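Local structure of interferon gamma (Paralichthys olivaceus, 6F1E) at residues A[30-35]-A[53-58]; A[44-49]-A[113-118]. The protein acts as a secreted homodimeric cytokine that binds interferon gamma receptor 1 and activates macrophages and neutrophils. One frame throughout, in Å; residues are numbered along the deposited sequence.

Contact 1 of 2, residues A[30-35]-A[53-58]; sequences PVFPKE and ETYEKL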
loop_
_atom_site.group_PDB
_atom_site.type_symbol
_atom_site.label_atom_id
_atom_site.label_comp_id
_atom_site.label_asym_id
_atom_site.label_seq_id
_atom_site.Cartn_x
_atom_site.Cartn_y
_atom_site.Cartn_z
ATOM N N PRO A 30 -5.769 -14.839 11.224
ATOM C CA PRO A 30 -5.704 -13.592 11.994
ATOM C C PRO A 30 -5.969 -12.415 11.081
ATOM O O PRO A 30 -5.823 -12.525 9.853
ATOM C CB PRO A 30 -4.256 -13.558 12.508
ATOM C CG PRO A 30 -3.570 -14.752 11.904
ATOM C CD PRO A 30 -4.425 -15.227 10.776
ATOM N N VAL A 31 -6.356 -11.293 11.666
ATOM C CA VAL A 31 -6.606 -10.093 10.868
ATOM C C VAL A 31 -5.274 -9.576 10.249
ATOM O O VAL A 31 -5.175 -9.324 9.052
ATOM C CB VAL A 31 -7.293 -9.001 11.714
ATOM C CG1 VAL A 31 -7.550 -7.750 10.859
ATOM C CG2 VAL A 31 -8.604 -9.523 12.314
ATOM N N PHE A 32 -4.259 -9.464 11.101
ATOM C CA PHE A 32 -2.959 -8.917 10.767
ATOM C C PHE A 32 -1.893 -10.018 10.834
ATOM O O PHE A 32 -1.634 -10.589 11.915
ATOM C CB PHE A 32 -2.631 -7.810 11.750
ATOM C CG PHE A 32 -3.609 -6.677 11.705
ATOM C CD1 PHE A 32 -3.747 -5.921 10.558
ATOM C CD2 PHE A 32 -4.384 -6.374 12.776
ATOM C CE1 PHE A 32 -4.637 -4.862 10.471
ATOM C CE2 PHE A 32 -5.279 -5.306 12.711
ATOM C CZ PHE A 32 -5.409 -4.554 11.552
ATOM N N PRO A 33 -1.308 -10.359 9.674
ATOM C CA PRO A 33 -0.109 -11.194 9.596
ATOM C C PRO A 33 1.058 -10.689 10.416
ATOM O O PRO A 33 1.328 -9.496 10.382
ATOM C CB PRO A 33 0.291 -11.076 8.108
ATOM C CG PRO A 33 -0.636 -10.057 7.489
ATOM C CD PRO A 33 -1.872 -10.145 8.324
ATOM N N LYS A 34 1.759 -11.584 11.112
ATOM C CA LYS A 34 3.082 -11.269 11.673
ATOM C C LYS A 34 4.243 -11.562 10.716
ATOM O O LYS A 34 5.384 -11.214 11.018
ATOM C CB LYS A 34 3.328 -12.013 12.980
ATOM C CG LYS A 34 2.353 -11.657 14.081
ATOM C CD LYS A 34 2.737 -12.326 15.393
ATOM C CE LYS A 34 1.690 -12.072 16.471
ATOM N NZ LYS A 34 2.138 -12.619 17.782
ATOM N N GLU A 35 3.956 -12.174 9.564
ATOM C CA GLU A 35 4.999 -12.597 8.599
ATOM C C GLU A 35 5.841 -11.412 8.066
ATOM O O GLU A 35 7.071 -11.535 7.955
ATOM C CB GLU A 35 4.401 -13.400 7.409
ATOM C CG GLU A 35 3.567 -14.642 7.767
ATOM C CD GLU A 35 2.466 -14.964 6.747
ATOM O OE1 GLU A 35 1.718 -14.039 6.320
ATOM O OE2 GLU A 35 2.337 -16.161 6.387
ATOM N N GLU A 53 -2.318 2.548 10.881
ATOM C CA GLU A 53 -3.309 3.223 10.011
ATOM C C GLU A 53 -4.615 2.446 9.854
ATOM O O GLU A 53 -5.713 3.029 9.859
ATOM C CB GLU A 53 -2.727 3.515 8.656
ATOM C CG GLU A 53 -3.727 4.104 7.646
ATOM C CD GLU A 53 -3.052 4.803 6.449
ATOM O OE1 GLU A 53 -1.799 4.987 6.424
ATOM O OE2 GLU A 53 -3.795 5.190 5.522
ATOM N N THR A 54 -4.487 1.134 9.742
ATOM C CA THR A 54 -5.633 0.254 9.623
ATOM C C THR A 54 -6.480 0.271 10.892
ATOM O O THR A 54 -7.703 0.329 10.837
ATOM C CB THR A 54 -5.154 -1.173 9.281
ATOM O OG1 THR A 54 -4.360 -1.108 8.095
ATOM C CG2 THR A 54 -6.315 -2.102 9.036
ATOM N N TYR A 55 -5.813 0.208 12.035
ATOM C CA TYR A 55 -6.505 0.257 13.344
ATOM C C TYR A 55 -7.238 1.562 13.563
ATOM O O TYR A 55 -8.288 1.605 14.172
ATOM C CB TYR A 55 -5.518 0.073 14.498
ATOM C CG TYR A 55 -5.356 -1.354 14.931
ATOM C CD1 TYR A 55 -6.397 -2.019 15.580
ATOM C CD2 TYR A 55 -4.143 -2.036 14.739
ATOM C CE1 TYR A 55 -6.242 -3.331 16.021
ATOM C CE2 TYR A 55 -3.977 -3.348 15.171
ATOM C CZ TYR A 55 -5.031 -3.996 15.819
ATOM O OH TYR A 55 -4.889 -5.306 16.241
ATOM N N GLU A 56 -6.655 2.640 13.095
ATOM C CA GLU A 56 -7.321 3.924 13.223
ATOM C C GLU A 56 -8.605 3.971 12.410
ATOM O O GLU A 56 -9.576 4.471 12.900
ATOM C CB GLU A 56 -6.374 5.032 12.811
ATOM C CG GLU A 56 -6.848 6.384 13.243
ATOM C CD GLU A 56 -5.884 7.460 12.843
ATOM O OE1 GLU A 56 -4.669 7.097 12.662
ATOM O OE2 GLU A 56 -6.377 8.632 12.721
ATOM N N LYS A 57 -8.598 3.443 11.180
ATOM C CA LYS A 57 -9.835 3.208 10.401
ATOM C C LYS A 57 -10.814 2.370 11.185
ATOM O O LYS A 57 -11.957 2.762 11.359
ATOM C CB LYS A 57 -9.559 2.465 9.080
ATOM C CG LYS A 57 -9.519 3.316 7.812
ATOM C CD LYS A 57 -8.149 3.936 7.554
ATOM C CE LYS A 57 -7.981 4.377 6.098
ATOM N NZ LYS A 57 -6.559 4.716 5.798
ATOM N N LEU A 58 -10.352 1.200 11.629
ATOM C CA LEU A 58 -11.195 0.229 12.292
ATOM C C LEU A 58 -11.961 0.889 13.393
ATOM O O LEU A 58 -13.196 0.806 13.463
ATOM C CB LEU A 58 -10.369 -0.892 12.954
ATOM C CG LEU A 58 -10.201 -2.254 12.305
ATOM C CD1 LEU A 58 -9.415 -3.159 13.222
ATOM C CD2 LEU A 58 -11.561 -2.864 12.016
#
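In the intertwined helical dimer of interferon gamma, Phe32 anchors the loop that precedes helix 41-64 by meeting Thr54 and Tyr55 on that helix. The CG of Phe32 is anti to its carbonyl carbon (chi1 -61°), which carries the ring out from the loop to the helix surface. Two sides of the ring are then used differently. Its far edge takes the methyl group of Thr54 nearly in the ring plane, with Phe32 CE1 and Thr54 CG2 3.5 Å apart. Its CE2 corner lies over one face of the Tyr55 ring, 3.4 Å from Tyr55 CZ. The ring centroids are 4.8 Å apart and the planes are inclined by 43°, an oblique pairing that is neither a parallel stack nor a T-shape. Val31 CG1, from the same loop, sits 3.7 Å above the plane of the Phe32 ring, over its centre.

Threonine suits its place because it has one branch for each environment. Its OG1 hydrogen-bonds to Gly50 O one helical turn earlier, while CG2, anti to the backbone N, is presented to the phenylalanine. Tyrosine is similarly divided: its ring packs on Phe32, and its OH reaches Ala135 O of the second subunit. The loop has its own tie across the dimer, since the backbone N atoms of Val31 and Phe32 hydrogen-bond to OE2 and OE1 of Glu138 of the second subunit. Between loop and helix there is only van der Waals packing, and the two buried hydroxyls beside it find their hydrogen bonds elsewhere, one within the helix and one across the subunit boundary.

Contact 2 of 2, residues A[44-49]-A[113-118]; sequences KMLFMG and KLLQGL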
loop_
_atom_site.group_PDB
_atom_site.type_symbol
_atom_site.label_atom_id
_atom_site.label_comp_id
_atom_site.label_asym_id
_atom_site.label_seq_id
_atom_site.Cartn_x
_atom_site.Cartn_y
_atom_site.Cartn_z
ATOM N N LYS A 44 9.828 -3.295 8.400
ATOM C CA LYS A 44 9.049 -3.487 9.612
ATOM C C LYS A 44 8.354 -2.191 9.969
ATOM O O LYS A 44 7.152 -2.171 10.222
ATOM C CB LYS A 44 9.936 -3.944 10.764
ATOM C CG LYS A 44 10.275 -5.432 10.768
ATOM C CD LYS A 44 11.600 -5.705 11.475
ATOM C CE LYS A 44 11.679 -7.102 12.090
ATOM N NZ LYS A 44 13.004 -7.776 11.874
ATOM N N MET A 45 9.093 -1.095 9.955
ATOM C CA MET A 45 8.496 0.199 10.267
ATOM C C MET A 45 7.358 0.550 9.325
ATOM O O MET A 45 6.368 1.152 9.725
ATOM C CB MET A 45 9.549 1.309 10.263
ATOM C CG MET A 45 10.407 1.354 11.522
ATOM S SD MET A 45 9.523 1.901 13.007
ATOM C CE MET A 45 9.143 3.612 12.635
ATOM N N LEU A 46 7.491 0.162 8.072
ATOM C CA LEU A 46 6.521 0.551 7.061
ATOM C C LEU A 46 5.246 -0.281 7.218
ATOM O O LEU A 46 4.104 0.243 7.187
ATOM C CB LEU A 46 7.139 0.366 5.671
ATOM C CG LEU A 46 6.336 0.903 4.487
ATOM C CD1 LEU A 46 5.493 2.142 4.762
ATOM C CD2 LEU A 46 7.327 1.209 3.390
ATOM N N PHE A 47 5.446 -1.585 7.388
ATOM C CA PHE A 47 4.333 -2.468 7.552
ATOM C C PHE A 47 3.578 -2.078 8.840
ATOM O O PHE A 47 2.340 -1.902 8.810
ATOM C CB PHE A 47 4.784 -3.931 7.557
ATOM C CG PHE A 47 3.631 -4.890 7.658
ATOM C CD1 PHE A 47 2.789 -5.082 6.576
ATOM C CD2 PHE A 47 3.325 -5.517 8.876
ATOM C CE1 PHE A 47 1.687 -5.918 6.679
ATOM C CE2 PHE A 47 2.228 -6.343 8.983
ATOM C CZ PHE A 47 1.411 -6.551 7.870
ATOM N N MET A 48 4.324 -1.900 9.938
ATOM C CA MET A 48 3.742 -1.481 11.233
ATOM C C MET A 48 2.983 -0.175 11.168
ATOM O O MET A 48 1.927 -0.044 11.806
ATOM C CB MET A 48 4.787 -1.333 12.336
ATOM C CG MET A 48 4.753 -2.360 13.453
ATOM S SD MET A 48 3.124 -2.946 14.003
ATOM C CE MET A 48 3.302 -4.513 13.142
ATOM N N GLY A 49 3.539 0.794 10.433
ATOM C CA GLY A 49 2.860 2.063 10.168
ATOM C C GLY A 49 1.536 1.837 9.461
ATOM O O GLY A 49 0.551 2.539 9.723
ATOM N N LYS A 113 3.773 9.016 5.204
ATOM C CA LYS A 113 3.972 9.829 4.001
ATOM C C LYS A 113 4.047 8.915 2.785
ATOM O O LYS A 113 3.290 9.084 1.813
ATOM C CB LYS A 113 5.279 10.651 4.126
ATOM C CG LYS A 113 5.347 11.952 3.323
ATOM C CD LYS A 113 6.551 12.809 3.759
ATOM C CE LYS A 113 6.315 13.567 5.081
ATOM N NZ LYS A 113 7.513 13.637 5.975
ATOM N N LEU A 114 4.945 7.930 2.888
ATOM C CA LEU A 114 5.141 6.900 1.866
ATOM C C LEU A 114 3.863 6.159 1.638
ATOM O O LEU A 114 3.381 6.103 0.518
ATOM C CB LEU A 114 6.257 5.903 2.240
ATOM C CG LEU A 114 6.597 4.783 1.226
ATOM C CD1 LEU A 114 6.603 5.215 -0.227
ATOM C CD2 LEU A 114 7.957 4.175 1.538
ATOM N N LEU A 115 3.295 5.627 2.707
ATOM C CA LEU A 115 2.025 4.937 2.611
ATOM C C LEU A 115 0.975 5.772 1.898
ATOM O O LEU A 115 0.211 5.199 1.125
ATOM C CB LEU A 115 1.508 4.478 3.986
ATOM C CG LEU A 115 2.281 3.312 4.658
ATOM C CD1 LEU A 115 1.663 2.994 6.007
ATOM C CD2 LEU A 115 2.351 2.024 3.830
ATOM N N GLN A 116 0.925 7.100 2.101
ATOM C CA GLN A 116 -0.126 7.890 1.406
ATOM C C GLN A 116 0.143 7.882 -0.113
ATOM O O GLN A 116 -0.784 7.750 -0.909
ATOM C CB GLN A 116 -0.301 9.319 1.967
ATOM C CG GLN A 116 -1.557 10.105 1.481
ATOM C CD GLN A 116 -2.897 9.383 1.716
ATOM O OE1 GLN A 116 -3.215 8.960 2.828
ATOM N NE2 GLN A 116 -3.687 9.246 0.660
ATOM N N GLY A 117 1.415 7.970 -0.494
ATOM C CA GLY A 117 1.822 7.742 -1.880
ATOM C C GLY A 117 1.336 6.392 -2.426
ATOM O O GLY A 117 0.630 6.337 -3.460
ATOM N N LEU A 118 1.674 5.314 -1.716
ATOM C CA LEU A 118 1.269 3.980 -2.163
ATOM C C LEU A 118 -0.231 3.867 -2.215
ATOM O O LEU A 118 -0.749 3.258 -3.121
ATOM C CB LEU A 118 1.843 2.856 -1.314
ATOM C CG LEU A 118 3.373 2.883 -1.273
ATOM C CD1 LEU A 118 3.951 1.732 -0.440
ATOM C CD2 LEU A 118 3.937 2.869 -2.687
#
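Where Leu115 meets Gly49, the flat group involved is a peptide carbonyl: Leu115 CD1 lies over one face of it, 3.6 Å from Gly49 C. No aromatic ring joins the contact, and the rest is made by branched aliphatic chains that have neither face nor edge. This is a buried helix-helix crossing in the all-helical interferon gamma fold, between helix 41-64 and helix 109-122. The short axes pass 10.3 Å apart with a crossing angle of -68°, so the contact is confined to a small patch around the crossing point rather than running along the helices.

Leu46 supplies one side of the patch with both of its methyl groups. Its CG is anti to the backbone N (chi1 -172°), and this carries the branch across to helix 109-122 although the side chain starts out along the flank of its own helix. There the methyls divide their partners. Leu46 CD2 meets Leu114 CD2 at 3.6 Å, the two side chains crossing at about a right angle, while Leu46 CD1 meets Leu115, the two side chains sliding past each other in opposite directions. Leucine suits positions 46 and 115 because the forked end of each can touch two neighbours at once. Gly49 has no side chain to stand between the helices, which is consistent with Leu115 CD1 resting on its backbone, also 3.9 Å from Leu46 O.

The second subunit extends the apolar patch: Leu46 packs on Leu46 of that subunit, and Leu115 on its Leu118. Packing is tightest within the leucine pair, where Leu46 CD1 comes to 3.3 Å from Leu115 CD2 and 3.4 Å from Leu115 CG.

Contacts 1 and 2 share helix 41-64, contact 2 using residues 44-49 and contact 1 residues 53-58, and their centres are about 13 Å apart. Along the chain the segments alternate: 30-35, 44-49, 53-58, then 113-118. The same helix thus holds the loop that leads into it and the later helix 109-122. Two packing contacts bridge the sites: Pro33 O lies 3.6 Å from Phe47 CE2, and Glu53 OE1 lies 4.0 Å from Leu115 CD1. Both contacts also touch the second subunit, placing helix 41-64 where the internal packing of one chain continues into the homodimer interface.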